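Local coordinates for protein pyruvate kinase 1 (Trypanosoma brucei brucei, PDB 4KCT) that catalyses phosphoryl transfer from phosphoenolpyruvate to ADP, giving pyruvate and ATP, and also has an intrinsic oxaloacetate decarboxylase activity, at residues A49-S54 with Q62-N67; I142-D145 with T150-V153; L300-M303 with P309-A312; K456-G461 with V479-H484. All coordinates share one frame; numbering follows the deposited sequence.

Contact 1. Residues A49-S54 with Q62-N67. With K (potassium ion), chain D.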
loop_
_atom_site.group_PDB
_atom_site.type_symbol
_atom_site.label_atom_id
_atom_site.label_comp_id
_atom_site.label_asym_id
_atom_site.label_seq_id
_atom_site.Cartn_x
_atom_site.Cartn_y
_atom_site.Cartn_z
ATOM N N ALA A 49 -7.476 -38.660 12.605
ATOM C CA ALA A 49 -6.753 -39.908 12.455
ATOM C C ALA A 49 -6.795 -40.379 10.997
ATOM O O ALA A 49 -7.870 -40.505 10.400
ATOM C CB ALA A 49 -7.341 -40.979 13.381
ATOM N N ARG A 50 -5.626 -40.515 10.403
ATOM C CA ARG A 50 -5.516 -40.937 9.007
ATOM C C ARG A 50 -5.255 -42.450 8.930
ATOM O O ARG A 50 -4.387 -42.982 9.636
ATOM C CB ARG A 50 -4.398 -40.190 8.318
ATOM C CG ARG A 50 -4.101 -40.648 6.877
ATOM C CD ARG A 50 -2.866 -39.914 6.343
ATOM N NE ARG A 50 -2.456 -40.341 4.998
ATOM C CZ ARG A 50 -1.352 -41.036 4.751
ATOM N NH1 ARG A 50 -0.546 -41.416 5.762
ATOM N NH2 ARG A 50 -1.063 -41.381 3.506
ATOM N N MET A 51 -6.112 -43.146 8.188
ATOM C CA MET A 51 -5.884 -44.537 7.843
ATOM C C MET A 51 -5.323 -44.604 6.427
ATOM O O MET A 51 -5.971 -44.164 5.469
ATOM C CB MET A 51 -7.201 -45.321 7.903
ATOM C CG MET A 51 -7.972 -45.168 9.225
ATOM S SD MET A 51 -9.530 -46.060 9.190
ATOM C CE MET A 51 -10.454 -45.171 7.921
ATOM N N ASN A 52 -4.130 -45.169 6.296
ATOM C CA ASN A 52 -3.491 -45.295 5.015
ATOM C C ASN A 52 -3.843 -46.619 4.392
ATOM O O ASN A 52 -3.289 -47.660 4.772
ATOM C CB ASN A 52 -1.974 -45.203 5.163
ATOM C CG ASN A 52 -1.259 -45.212 3.813
ATOM O OD1 ASN A 52 -1.898 -45.266 2.746
ATOM N ND2 ASN A 52 0.058 -45.171 3.852
ATOM N N PHE A 53 -4.811 -46.599 3.480
ATOM C CA PHE A 53 -5.298 -47.839 2.867
ATOM C C PHE A 53 -4.378 -48.346 1.773
ATOM O O PHE A 53 -4.680 -49.351 1.137
ATOM C CB PHE A 53 -6.723 -47.666 2.302
ATOM C CG PHE A 53 -7.806 -47.924 3.300
ATOM C CD1 PHE A 53 -7.831 -47.248 4.513
ATOM C CD2 PHE A 53 -8.804 -48.866 3.036
ATOM C CE1 PHE A 53 -8.844 -47.475 5.425
ATOM C CE2 PHE A 53 -9.817 -49.094 3.942
ATOM C CZ PHE A 53 -9.817 -48.431 5.157
ATOM N N SER A 54 -3.227 -47.704 1.585
ATOM C CA SER A 54 -2.161 -48.355 0.817
ATOM C C SER A 54 -1.703 -49.664 1.467
ATOM O O SER A 54 -1.245 -50.560 0.776
ATOM C CB SER A 54 -0.967 -47.427 0.618
ATOM O OG SER A 54 -1.293 -46.393 -0.277
ATOM N N GLN A 62 -10.636 -51.487 10.447
ATOM C CA GLN A 62 -11.798 -51.510 11.324
ATOM C C GLN A 62 -11.379 -51.339 12.787
ATOM O O GLN A 62 -12.056 -50.656 13.562
ATOM C CB GLN A 62 -12.600 -52.818 11.169
ATOM C CG GLN A 62 -13.873 -52.832 12.027
ATOM C CD GLN A 62 -14.940 -51.896 11.494
ATOM O OE1 GLN A 62 -15.391 -52.049 10.365
ATOM N NE2 GLN A 62 -15.278 -50.856 12.271
ATOM N N THR A 63 -10.310 -52.024 13.178
ATOM C CA THR A 63 -9.748 -51.872 14.528
ATOM C C THR A 63 -9.396 -50.399 14.823
ATOM O O THR A 63 -9.692 -49.879 15.908
ATOM C CB THR A 63 -8.521 -52.795 14.725
ATOM O OG1 THR A 63 -8.931 -54.158 14.556
ATOM C CG2 THR A 63 -7.913 -52.640 16.117
ATOM N N THR A 64 -8.758 -49.737 13.859
ATOM C CA THR A 64 -8.429 -48.319 14.008
ATOM C C THR A 64 -9.687 -47.488 14.220
ATOM O O THR A 64 -9.785 -46.733 15.169
ATOM C CB THR A 64 -7.655 -47.781 12.779
ATOM O OG1 THR A 64 -6.440 -48.536 12.614
ATOM C CG2 THR A 64 -7.302 -46.232 12.970
ATOM N N ILE A 65 -10.677 -47.688 13.362
ATOM C CA ILE A 65 -11.935 -46.992 13.494
ATOM C C ILE A 65 -12.549 -47.203 14.880
ATOM O O ILE A 65 -12.882 -46.217 15.595
ATOM C CB ILE A 65 -12.927 -47.411 12.392
ATOM C CG1 ILE A 65 -12.482 -46.816 11.053
ATOM C CG2 ILE A 65 -14.358 -46.938 12.741
ATOM C CD1 ILE A 65 -13.245 -47.361 9.867
ATOM N N ASN A 66 -12.648 -48.465 15.303
ATOM C CA ASN A 66 -13.262 -48.757 16.596
ATOM C C ASN A 66 -12.474 -48.153 17.741
ATOM O O ASN A 66 -13.056 -47.634 18.718
ATOM C CB ASN A 66 -13.416 -50.274 16.807
ATOM C CG ASN A 66 -14.397 -50.897 15.831
ATOM O OD1 ASN A 66 -15.146 -50.196 15.152
ATOM N ND2 ASN A 66 -14.339 -52.210 15.701
ATOM N N ASN A 67 -11.155 -48.275 17.668
ATOM C CA ASN A 67 -10.305 -47.780 18.739
ATOM C C ASN A 67 -10.308 -46.253 18.821
ATOM O O ASN A 67 -10.262 -45.685 19.925
ATOM C CB ASN A 67 -8.866 -48.337 18.620
ATOM C CG ASN A 67 -8.790 -49.819 18.968
ATOM O OD1 ASN A 67 -9.796 -50.415 19.262
ATOM N ND2 ASN A 67 -7.610 -50.422 18.851
HETATM K K K D . -2.410 -43.904 0.429
HETATM O O HOH W 1 -1.396 -43.757 -1.974
HETATM O O HOH W 2 0.032 -42.377 0.764
#

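Contact 2. Residues I142-D145 with T150-V153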
loop_
_atom_site.group_PDB
_atom_site.type_symbol
_atom_site.label_atom_id
_atom_site.label_comp_id
_atom_site.label_asym_id
_atom_site.label_seq_id
_atom_site.Cartn_x
_atom_site.Cartn_y
_atom_site.Cartn_z
ATOM N N ILE A 142 12.067 -41.827 -17.245
ATOM C CA ILE A 142 11.233 -42.718 -16.490
ATOM C C ILE A 142 11.908 -42.963 -15.164
ATOM O O ILE A 142 13.086 -43.274 -15.124
ATOM C CB ILE A 142 11.048 -44.059 -17.230
ATOM C CG1 ILE A 142 10.289 -43.833 -18.543
ATOM C CG2 ILE A 142 10.330 -45.059 -16.339
ATOM C CD1 ILE A 142 10.317 -45.032 -19.495
ATOM N N TYR A 143 11.164 -42.802 -14.079
ATOM C CA TYR A 143 11.697 -43.025 -12.755
ATOM C C TYR A 143 11.221 -44.379 -12.276
ATOM O O TYR A 143 10.036 -44.713 -12.415
ATOM C CB TYR A 143 11.189 -41.942 -11.792
ATOM C CG TYR A 143 11.770 -40.553 -12.043
ATOM C CD1 TYR A 143 11.276 -39.431 -11.354
ATOM C CD2 TYR A 143 12.839 -40.363 -12.930
ATOM C CE1 TYR A 143 11.796 -38.153 -11.584
ATOM C CE2 TYR A 143 13.328 -39.081 -13.203
ATOM C CZ TYR A 143 12.838 -37.988 -12.491
ATOM O OH TYR A 143 13.348 -36.721 -12.737
ATOM N N VAL A 144 12.093 -45.103 -11.593
ATOM C CA VAL A 144 11.738 -46.413 -11.096
ATOM C C VAL A 144 12.038 -46.506 -9.600
ATOM O O VAL A 144 13.031 -45.954 -9.127
ATOM C CB VAL A 144 12.489 -47.520 -11.873
ATOM C CG1 VAL A 144 11.851 -48.875 -11.626
ATOM C CG2 VAL A 144 12.515 -47.192 -13.374
ATOM N N ASP A 145 11.120 -47.126 -8.857
ATOM C CA ASP A 145 11.320 -47.421 -7.459
ATOM C C ASP A 145 11.316 -46.142 -6.633
ATOM O O ASP A 145 12.350 -45.715 -6.111
ATOM C CB ASP A 145 12.613 -48.209 -7.246
ATOM C CG ASP A 145 12.550 -49.092 -6.029
ATOM O OD1 ASP A 145 11.514 -49.069 -5.328
ATOM O OD2 ASP A 145 13.517 -49.824 -5.780
ATOM N N THR A 150 16.788 -43.722 -12.286
ATOM C CA THR A 150 16.235 -42.965 -13.381
ATOM C C THR A 150 16.772 -43.440 -14.725
ATOM O O THR A 150 17.933 -43.835 -14.846
ATOM C CB THR A 150 16.460 -41.447 -13.219
ATOM O OG1 THR A 150 17.798 -41.143 -13.550
ATOM C CG2 THR A 150 16.192 -40.998 -11.781
ATOM N N LEU A 151 15.874 -43.519 -15.694
ATOM C CA LEU A 151 16.217 -43.874 -17.064
ATOM C C LEU A 151 15.953 -42.673 -17.938
ATOM O O LEU A 151 14.933 -41.997 -17.778
ATOM C CB LEU A 151 15.331 -45.039 -17.544
ATOM C CG LEU A 151 15.197 -46.225 -16.582
ATOM C CD1 LEU A 151 14.048 -47.136 -17.018
ATOM C CD2 LEU A 151 16.480 -46.998 -16.564
ATOM N N ARG A 152 16.834 -42.443 -18.905
ATOM C CA ARG A 152 16.566 -41.496 -19.971
ATOM C C ARG A 152 16.106 -42.252 -21.189
ATOM O O ARG A 152 16.750 -43.213 -21.605
ATOM C CB ARG A 152 17.833 -40.707 -20.317
ATOM C CG ARG A 152 17.644 -39.742 -21.487
ATOM C CD ARG A 152 18.872 -38.854 -21.684
ATOM N NE ARG A 152 20.118 -39.602 -21.524
ATOM C CZ ARG A 152 20.767 -40.205 -22.516
ATOM N NH1 ARG A 152 21.874 -40.891 -22.267
ATOM N NH2 ARG A 152 20.312 -40.117 -23.757
ATOM N N VAL A 153 15.000 -41.823 -21.777
ATOM C CA VAL A 153 14.488 -42.490 -22.963
ATOM C C VAL A 153 15.334 -42.066 -24.164
ATOM O O VAL A 153 15.459 -40.876 -24.445
ATOM C CB VAL A 153 13.028 -42.102 -23.242
ATOM C CG1 VAL A 153 12.562 -42.725 -24.557
ATOM C CG2 VAL A 153 12.126 -42.526 -22.078
#

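Contact 3. Residues L300-M303 with P309-A312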
loop_
_atom_site.group_PDB
_atom_site.type_symbol
_atom_site.label_atom_id
_atom_site.label_comp_id
_atom_site.label_asym_id
_atom_site.label_seq_id
_atom_site.Cartn_x
_atom_site.Cartn_y
_atom_site.Cartn_z
ATOM N N LEU A 300 8.448 -34.113 10.091
ATOM C CA LEU A 300 9.278 -34.328 11.273
ATOM C C LEU A 300 9.896 -35.734 11.206
ATOM O O LEU A 300 10.050 -36.403 12.225
ATOM C CB LEU A 300 8.435 -34.177 12.564
ATOM C CG LEU A 300 7.994 -32.733 12.912
ATOM C CD1 LEU A 300 7.012 -32.760 14.090
ATOM C CD2 LEU A 300 9.209 -31.863 13.262
ATOM N N GLU A 301 10.354 -36.096 10.017
ATOM C CA GLU A 301 10.712 -37.466 9.677
ATOM C C GLU A 301 11.718 -38.095 10.672
ATOM O O GLU A 301 11.585 -39.250 11.067
ATOM C CB GLU A 301 11.288 -37.493 8.256
ATOM C CG GLU A 301 11.558 -38.882 7.708
ATOM C CD GLU A 301 10.303 -39.717 7.591
ATOM O OE1 GLU A 301 10.430 -40.954 7.473
ATOM O OE2 GLU A 301 9.195 -39.146 7.572
ATOM N N SER A 302 12.755 -37.354 11.013
ATOM C CA SER A 302 13.837 -37.936 11.807
ATOM C C SER A 302 13.321 -38.348 13.194
ATOM O O SER A 302 13.948 -39.167 13.882
ATOM C CB SER A 302 14.976 -36.948 11.960
ATOM O OG SER A 302 14.608 -35.887 12.836
ATOM N N MET A 303 12.175 -37.793 13.607
ATOM C CA MET A 303 11.566 -38.223 14.892
ATOM C C MET A 303 10.897 -39.599 14.824
ATOM O O MET A 303 10.408 -40.100 15.836
ATOM C CB MET A 303 10.585 -37.179 15.453
ATOM C CG MET A 303 11.252 -35.893 15.922
ATOM S SD MET A 303 10.238 -34.913 17.068
ATOM C CE MET A 303 10.271 -35.943 18.526
ATOM N N PRO A 309 13.592 -33.292 16.773
ATOM C CA PRO A 309 13.617 -33.130 15.313
ATOM C C PRO A 309 14.905 -32.400 14.884
ATOM O O PRO A 309 15.618 -31.858 15.729
ATOM C CB PRO A 309 12.394 -32.236 15.056
ATOM C CG PRO A 309 12.341 -31.372 16.286
ATOM C CD PRO A 309 12.687 -32.317 17.418
ATOM N N THR A 310 15.217 -32.417 13.596
ATOM C CA THR A 310 16.360 -31.642 13.103
ATOM C C THR A 310 15.924 -30.180 12.949
ATOM O O THR A 310 14.736 -29.865 13.004
ATOM C CB THR A 310 16.843 -32.136 11.725
ATOM O OG1 THR A 310 15.833 -31.837 10.741
ATOM C CG2 THR A 310 17.102 -33.681 11.744
ATOM N N ARG A 311 16.884 -29.294 12.709
ATOM C CA ARG A 311 16.555 -27.876 12.588
ATOM C C ARG A 311 15.706 -27.620 11.334
ATOM O O ARG A 311 14.835 -26.743 11.338
ATOM C CB ARG A 311 17.831 -27.021 12.575
ATOM C CG ARG A 311 18.763 -27.288 13.740
ATOM C CD ARG A 311 18.078 -27.041 15.091
ATOM N NE ARG A 311 18.998 -27.262 16.238
ATOM C CZ ARG A 311 19.198 -28.444 16.822
ATOM N NH1 ARG A 311 18.656 -29.550 16.291
ATOM N NH2 ARG A 311 20.074 -28.561 17.826
ATOM N N ALA A 312 15.960 -28.380 10.277
ATOM C CA ALA A 312 15.196 -28.224 9.001
ATOM C C ALA A 312 13.753 -28.624 9.217
ATOM O O ALA A 312 12.844 -28.039 8.635
ATOM C CB ALA A 312 15.800 -29.108 7.901
#

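Contact 4. Residues K456-G461 with V479-H484. With FDP (2,6-di-O-phosphono-beta-D-fructofuranose), chain F.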
loop_
_atom_site.group_PDB
_atom_site.type_symbol
_atom_site.label_atom_id
_atom_site.label_comp_id
_atom_site.label_asym_id
_atom_site.label_seq_id
_atom_site.Cartn_x
_atom_site.Cartn_y
_atom_site.Cartn_z
ATOM N N LYS A 456 -30.615 -21.106 22.854
ATOM C CA LYS A 456 -30.035 -22.267 23.532
ATOM C C LYS A 456 -28.639 -22.553 22.987
ATOM O O LYS A 456 -27.711 -22.855 23.737
ATOM C CB LYS A 456 -30.927 -23.507 23.369
ATOM C CG LYS A 456 -32.222 -23.428 24.170
ATOM C CD LYS A 456 -33.203 -24.507 23.742
ATOM C CE LYS A 456 -34.461 -24.465 24.587
ATOM N NZ LYS A 456 -35.243 -25.706 24.355
ATOM N N ARG A 457 -28.502 -22.500 21.671
ATOM C CA ARG A 457 -27.211 -22.734 21.080
ATOM C C ARG A 457 -26.197 -21.673 21.436
ATOM O O ARG A 457 -25.032 -21.982 21.682
ATOM C CB ARG A 457 -27.323 -22.932 19.566
ATOM C CG ARG A 457 -27.815 -24.325 19.218
ATOM C CD ARG A 457 -28.135 -24.441 17.745
ATOM N NE ARG A 457 -29.228 -23.564 17.346
ATOM C CZ ARG A 457 -29.494 -23.266 16.080
ATOM N NH1 ARG A 457 -28.663 -23.682 15.116
ATOM N NH2 ARG A 457 -30.568 -22.534 15.767
ATOM N N VAL A 458 -26.625 -20.412 21.473
ATOM C CA VAL A 458 -25.699 -19.350 21.840
ATOM C C VAL A 458 -25.248 -19.503 23.272
ATOM O O VAL A 458 -24.071 -19.345 23.572
ATOM C CB VAL A 458 -26.288 -17.944 21.593
ATOM C CG1 VAL A 458 -25.428 -16.874 22.265
ATOM C CG2 VAL A 458 -26.396 -17.676 20.087
ATOM N N LYS A 459 -26.191 -19.790 24.162
ATOM C CA LYS A 459 -25.848 -20.084 25.550
ATOM C C LYS A 459 -24.838 -21.232 25.679
ATOM O O LYS A 459 -23.868 -21.121 26.417
ATOM C CB LYS A 459 -27.109 -20.367 26.382
ATOM C CG LYS A 459 -26.841 -20.691 27.854
ATOM C CD LYS A 459 -28.136 -20.625 28.668
ATOM C CE LYS A 459 -28.024 -21.392 29.983
ATOM N NZ LYS A 459 -26.674 -21.260 30.611
ATOM N N LEU A 460 -25.058 -22.324 24.948
ATOM C CA LEU A 460 -24.143 -23.463 24.998
ATOM C C LEU A 460 -22.740 -23.019 24.594
ATOM O O LEU A 460 -21.736 -23.328 25.278
ATOM C CB LEU A 460 -24.636 -24.575 24.056
ATOM C CG LEU A 460 -23.910 -25.926 24.048
ATOM C CD1 LEU A 460 -24.054 -26.632 25.400
ATOM C CD2 LEU A 460 -24.484 -26.800 22.926
ATOM N N GLY A 461 -22.671 -22.253 23.499
ATOM C CA GLY A 461 -21.401 -21.749 22.988
ATOM C C GLY A 461 -20.683 -20.823 23.949
ATOM O O GLY A 461 -19.463 -20.923 24.126
ATOM N N VAL A 479 -20.447 -12.899 17.664
ATOM C CA VAL A 479 -21.405 -14.012 17.549
ATOM C C VAL A 479 -22.122 -13.903 16.206
ATOM O O VAL A 479 -22.756 -12.892 15.916
ATOM C CB VAL A 479 -22.454 -13.960 18.662
ATOM C CG1 VAL A 479 -23.459 -15.110 18.531
ATOM C CG2 VAL A 479 -21.773 -13.963 20.028
ATOM N N VAL A 480 -22.070 -14.974 15.428
ATOM C CA VAL A 480 -22.568 -14.955 14.058
ATOM C C VAL A 480 -23.624 -16.060 13.907
ATOM O O VAL A 480 -23.352 -17.239 14.196
ATOM C CB VAL A 480 -21.423 -15.221 13.058
ATOM C CG1 VAL A 480 -21.972 -15.362 11.622
ATOM C CG2 VAL A 480 -20.355 -14.104 13.149
ATOM N N HIS A 481 -24.816 -15.681 13.454
ATOM C CA HIS A 481 -25.856 -16.652 13.052
ATOM C C HIS A 481 -26.919 -15.906 12.284
ATOM O O HIS A 481 -26.675 -14.783 11.843
ATOM C CB HIS A 481 -26.453 -17.395 14.267
ATOM C CG HIS A 481 -26.931 -16.483 15.385
ATOM N ND1 HIS A 481 -28.110 -15.787 15.323
ATOM C CD2 HIS A 481 -26.406 -16.249 16.658
ATOM C CE1 HIS A 481 -28.286 -15.102 16.485
ATOM N NE2 HIS A 481 -27.271 -15.407 17.311
ATOM N N ALA A 482 -28.110 -16.493 12.108
ATOM C CA ALA A 482 -29.176 -15.748 11.388
ATOM C C ALA A 482 -30.080 -15.001 12.371
ATOM O O ALA A 482 -30.059 -15.281 13.581
ATOM C CB ALA A 482 -29.990 -16.667 10.504
ATOM N N ASP A 483 -30.764 -13.970 11.881
ATOM C CA ASP A 483 -31.785 -13.313 12.685
ATOM C C ASP A 483 -33.006 -14.226 12.742
ATOM O O ASP A 483 -32.926 -15.420 12.390
ATOM C CB ASP A 483 -32.127 -11.912 12.138
ATOM C CG ASP A 483 -32.789 -11.959 10.749
ATOM O OD1 ASP A 483 -33.317 -13.034 10.364
ATOM O OD2 ASP A 483 -32.748 -10.929 10.031
ATOM N N HIS A 484 -34.085 -13.743 13.327
ATOM C CA HIS A 484 -35.197 -14.643 13.630
ATOM C C HIS A 484 -35.957 -15.151 12.438
ATOM O O HIS A 484 -36.620 -16.158 12.533
ATOM C CB HIS A 484 -36.122 -14.070 14.691
ATOM C CG HIS A 484 -35.520 -14.087 16.084
ATOM N ND1 HIS A 484 -36.161 -13.580 17.171
ATOM C CD2 HIS A 484 -34.262 -14.528 16.540
ATOM C CE1 HIS A 484 -35.351 -13.665 18.257
ATOM N NE2 HIS A 484 -34.192 -14.246 17.872
HETATM P P1 FDP F . -30.314 -22.328 12.000
HETATM O O1P FDP F . -30.343 -21.274 13.086
HETATM O O2P FDP F . -29.832 -23.660 12.517
HETATM O O3P FDP F . -31.554 -22.383 11.123
HETATM O O1 FDP F . -30.907 -21.119 8.864
HETATM C C1 FDP F . -30.278 -20.148 9.705
HETATM C C2 FDP F . -28.941 -20.707 10.180
HETATM O O2 FDP F . -29.098 -21.904 10.992
HETATM C C3 FDP F . -28.102 -19.678 10.931
HETATM O O3 FDP F . -28.581 -19.462 12.256
HETATM C C4 FDP F . -26.752 -20.375 10.938
HETATM O O4 FDP F . -25.662 -19.496 11.267
HETATM C C5 FDP F . -26.681 -20.876 9.503
HETATM O O5 FDP F . -28.081 -21.032 9.067
HETATM C C6 FDP F . -25.933 -22.201 9.425
HETATM O O6 FDP F . -25.630 -22.453 8.051
HETATM P P2 FDP F . -24.552 -23.604 7.682
HETATM O O4P FDP F . -23.214 -23.078 8.230
HETATM O O5P FDP F . -25.073 -24.815 8.392
HETATM O O6P FDP F . -24.584 -23.676 6.176
#

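Contact 1. Residues A49-S54 with Q62-N67
M51, which reaches across to T64 and I65, sets its CB at the edge of the F53 ring, in the ring plane; H61 stacks with that ring. The other flat group, the R50 guanidinium, has N52 CB 3.9 Å above one face, offset toward the rim, with a potassium-bound water in its plane at the edge. These residues belong to a beta-alpha-beta unit of the TIM barrel: strand 46-52 is one of the eight parallel strands, and helix 58-75 packs against it. The CB of M51 points at the helix; that of R50 points away, and R50 NE forms a salt bridge with D84. In M51, CG lies anti to the carbonyl carbon (chi1 -52°) and chi2 is extended, which brings SD to I65, while the bend at chi3 (-65°) lays CE by I65 CD1 and CG1. The two side chains cross at about a right angle, with M51 SD 3.6 Å from I65 CG1. Alongside, T64 CG2 slides past M51 CG at 4.0 Å, and its OG1 bonds to Q33. Only sulfur and carbon atoms meet across the segments, without any hydrogen bond. Beyond M51, N52 OD1 (2.7 Å) and S54 OG (2.8 Å) bind the potassium ion together with D84, T85 and two waters. An Asx turn ties this pair, S54 N donating to N52 OD1 at 3.0 Å from 51° out of the carbonyl plane.

Contact 2. Residues I142-D145 with T150-V153
Y143 and T150 meet because their first torsions agree in effect: the tyrosine CG lies anti to its carbonyl carbon (chi1 -70°), and in T150 a chi1 of 77° puts CG2 in the corresponding position. The two side chains consequently run side by side in the same direction, with T150 CG2 3.6 Å from Y143 CD2 and almost as near to CE2. The threonine OG1 is turned elsewhere, to a hydrogen bond with N167. This pair is a non-hydrogen-bonded one in the antiparallel hairpin of strands 141-144 and 149-158, part of the mixed sheet of the B domain, the lid of pyruvate kinases. The neighbouring pair, I142 with L151, is hydrogen-bonded: I142 N donates to L151 O and L151 N to I142 O, both at 2.9 Å. The strand axes approach to 4.8 Å. On the face of I142 and L151 the contacts are aliphatic: I142 CD1 touches V153 CG2 at 4.0 Å, and V144 CG2 lies equally far from L151 CD1. I178 of strand 177-179 packs on I142 and V144, while C164 and V166 pack on L151. Register is thus fixed by the paired amides and carbonyls, and between these two strands the side chains add van der Waals contact, buried on the aliphatic face and partly exposed on that of Y143 and T150.

Contact 3. Residues L300-M303 with P309-A312
M303 and P309 are the nearest CA pair, 5.5 Å apart, where a 3-10 turn meets an extended lead-in to a helix, on the way from strand 293-296 of the TIM barrel into helix 311-323. The turn 301-303 is supported by M303 N bonding to L300 O at 2.9 Å. Across from it, P309 and T310 are extended (psi 166° and 170°), and T310 occupies the helix N-cap. The proline ring is touched by two side chains: L300 CD2 packs on P309 CB at 3.7 Å, while M303 runs alongside with SD 3.6 Å from P309 CD. Y346 of helix 340-356 packs on both M303 and P309. S302 OG, set between its backbone N and carbonyl carbon (chi1 72°), turns to T310 CG2 at 3.5 Å and to its polar partner, E313 OE1. That same oxygen accepts T310 N, and the T310 side chain caps a backbone N in return, as in a capping box. The chemistry implies that one carboxylate, E313, couples the serine of the turn to the start of a helix whose first residue, R311, bonds to D146 and to backbone carbonyls of R263 and G264, residues of the pyruvate pocket, all in a second subunit.

Contact 4. Residues K456-G461 with V479-H484
V458 and H481 form the tight part of this contact, where helix 455-467 packs on strand 476-481 of the C-terminal alpha/beta domain. With V458 CG2 anti to the carbonyl carbon, that methyl reaches the imidazole, 3.7 Å from both H481 CD2 and NE2, the side chains crossing at about a right angle. V479 CG1 touches the same methyl more loosely, at 4.2 Å. Just 92 Å² is buried in all. By contrast K456 and K459 are exposed and turn to their own helix end and neighbours, S448 O and D463, while H484 meets its counterpart of a neighbouring subunit. The sugar bisphosphate, the effector in trypanosomatid pyruvate kinases, is gripped from both segments. R457 bends at chi3 (-64°) to present the edge of its guanidinium to one phosphate, P1 lying in its plane: NH1 donates to FDP O2P at 2.8 Å and NH2 to FDP O1P at 3.0 Å. D451 bonds NE, which should hold the group's rotation. From the strand side, A482 N donates to FDP O3 at 3.0 Å. H481 is fixed at both nitrogens, NE2 by R494 and ND1 by a 2.7 Å bond to A482 O, which lies only 1° out of the ring plane.

How the contacts relate
Contacts 1, 2 and 3 each lie about 12 to 14 Å from the bound pyruvate, measured from the side chains of M51, Y143 and L300. Contact 1 supplies two of the potassium ligands, and contact 3, its centre 25 Å away, lies in the same barrel domain, after strand 293-296. None of the contacts touch. Contact 4 stands apart, at the effector pocket: its centre is 35 Å from that of contact 1. From the centre of contact 2 it is 58 Å away, and those two lie on opposite sides of the chain's centre. Across subunits, contact 3 of one chain meets the hairpin turn between the segments of contact 2 in another.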